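Local coordinates for protein ADP-dependent (S)-NAD(P)H-hydrate dehydratase (Enterococcus faecalis, PDB 2R3B) that probably repairs damaged, hydrated NAD(P)H by dehydrating the S-form of NAD(P)HX, using up ADP, which is converted to AMP and phosphate, at residues 29-34 against 242-247. Numbering follows the deposited sequence.
Sequences EEVITQ and AGFLAQ
V31 and I32 both pack against the ring of F244. V31 reaches it with one methyl, CG1, which lies 3.9 Å from F244 CD2 and 4.1 Å from F244 CE2. The two side chains meet at about a right angle. That methyl stands anti to its own backbone N (chi1 171°), and this turns it to the ring. I32 touches farther along the same ring, toward its far end. Its CG1 is 4.2 Å from F244 CE2, and its CD1 is 4.2 Å from F244 CZ. The I32 chain is extended past CG1 (chi2 172°), which carries CD1 out to the end of the ring. Both aliphatic groups approach the ring obliquely. No hydrogen bond joins the two segments, and the contact is small, with 104 Å² buried in all. All three side chains are buried.

The backbones stay well apart, with I32 CA 8.5 Å from F244 CA. I32 is the first residue to leave helical geometry after helix 25-31, so the ring meets the point where that helix gives way to loop. On the other segment, Q247 folds back along its helix. Its NE2 donates to G243 O at 2.9 Å, from above the carbonyl plane. The same amide also bonds S70 O through NE2 and R35 through OE1, so both its ends are held.

F244 also meets F248 edge-to-face, and T254 and L261 of helix 252-269 pack on it. Y274 of a second subunit packs on I32 and Q247. The contact lies away from the predicted substrate and AMP sites. It joins the end of the N-terminal helix 25-31 to helix 233-247 of the ribokinase-like fold, whose A242 and L245 pack on sheet strands 114-117 and 143-147.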
# COMPACT_ATOMS: atom_id res chain seq x y z
N GLU B 29 22.28 9.06 -22.76
CA GLU B 29 23.66 9.31 -22.38
C GLU B 29 23.99 10.78 -22.32
O GLU B 29 24.73 11.22 -21.44
CB GLU B 29 24.60 8.57 -23.38
CG GLU B 29 24.44 7.08 -23.23
CD GLU B 29 25.14 6.29 -24.32
OE1 GLU B 29 25.63 6.91 -25.31
OE2 GLU B 29 25.17 5.05 -24.17
N GLU B 30 23.39 11.55 -23.21
CA GLU B 30 23.57 12.97 -23.30
C GLU B 30 22.93 13.66 -22.11
O GLU B 30 23.56 14.49 -21.48
CB GLU B 30 22.95 13.50 -24.58
CG GLU B 30 23.09 15.00 -24.78
CD GLU B 30 22.48 15.55 -26.07
OE1 GLU B 30 22.34 14.81 -27.08
OE2 GLU B 30 22.14 16.75 -26.06
N VAL B 31 21.69 13.31 -21.82
CA VAL B 31 20.86 14.04 -20.83
C VAL B 31 21.14 13.63 -19.38
O VAL B 31 21.24 14.49 -18.50
CB VAL B 31 19.35 13.82 -21.17
CG1 VAL B 31 18.43 14.37 -20.05
CG2 VAL B 31 19.01 14.48 -22.51
N ILE B 32 21.25 12.32 -19.12
CA ILE B 32 21.34 11.84 -17.75
C ILE B 32 22.79 11.91 -17.34
O ILE B 32 23.59 11.12 -17.79
CB ILE B 32 20.83 10.41 -17.59
CG1 ILE B 32 19.35 10.32 -18.07
CG2 ILE B 32 21.01 9.92 -16.12
CD1 ILE B 32 18.81 8.90 -18.12
N THR B 33 23.10 12.89 -16.50
CA THR B 33 24.45 13.14 -16.06
C THR B 33 24.71 12.52 -14.69
O THR B 33 23.80 12.29 -13.90
CB THR B 33 24.73 14.66 -16.07
OG1 THR B 33 23.71 15.35 -15.37
CG2 THR B 33 24.78 15.20 -17.54
N GLN B 34 25.98 12.21 -14.43
CA GLN B 34 26.39 11.81 -13.09
C GLN B 34 26.24 12.98 -12.15
O GLN B 34 26.67 14.07 -12.46
CB GLN B 34 27.85 11.37 -13.07
CG GLN B 34 28.05 9.93 -13.45
CD GLN B 34 29.50 9.48 -13.19
OE1 GLN B 34 29.82 8.30 -13.33
NE2 GLN B 34 30.38 10.43 -12.82
N ALA B 242 8.60 16.24 -16.03
CA ALA B 242 8.78 17.23 -14.94
C ALA B 242 10.05 16.97 -14.12
O ALA B 242 10.82 17.88 -13.83
CB ALA B 242 7.49 17.25 -14.05
N GLY B 243 10.28 15.72 -13.71
CA GLY B 243 11.48 15.33 -12.97
C GLY B 243 12.77 15.55 -13.76
O GLY B 243 13.79 15.93 -13.20
N PHE B 244 12.73 15.29 -15.07
CA PHE B 244 13.88 15.54 -15.91
C PHE B 244 14.21 17.02 -15.99
O PHE B 244 15.37 17.41 -15.82
CB PHE B 244 13.71 14.94 -17.30
CG PHE B 244 14.24 13.54 -17.42
CD1 PHE B 244 13.89 12.58 -16.47
CD2 PHE B 244 15.03 13.17 -18.49
CE1 PHE B 244 14.39 11.28 -16.56
CE2 PHE B 244 15.52 11.85 -18.59
CZ PHE B 244 15.19 10.91 -17.63
N LEU B 245 13.20 17.85 -16.24
CA LEU B 245 13.42 19.31 -16.34
C LEU B 245 13.89 19.90 -15.00
O LEU B 245 14.55 20.94 -14.96
CB LEU B 245 12.16 20.01 -16.83
CG LEU B 245 11.86 19.78 -18.31
CD1 LEU B 245 10.48 20.30 -18.65
CD2 LEU B 245 12.94 20.44 -19.21
N ALA B 246 13.57 19.23 -13.91
CA ALA B 246 13.98 19.65 -12.58
C ALA B 246 15.48 19.49 -12.35
O ALA B 246 16.06 20.28 -11.62
CB ALA B 246 13.21 18.89 -11.50
N GLN B 247 16.09 18.51 -13.02
CA GLN B 247 17.44 18.05 -12.72
C GLN B 247 18.47 18.34 -13.79
O GLN B 247 19.65 18.46 -13.48
CB GLN B 247 17.43 16.53 -12.63
CG GLN B 247 16.75 15.95 -11.53
CD GLN B 247 16.77 14.47 -11.71
OE1 GLN B 247 17.77 13.82 -11.43
NE2 GLN B 247 15.65 13.92 -12.19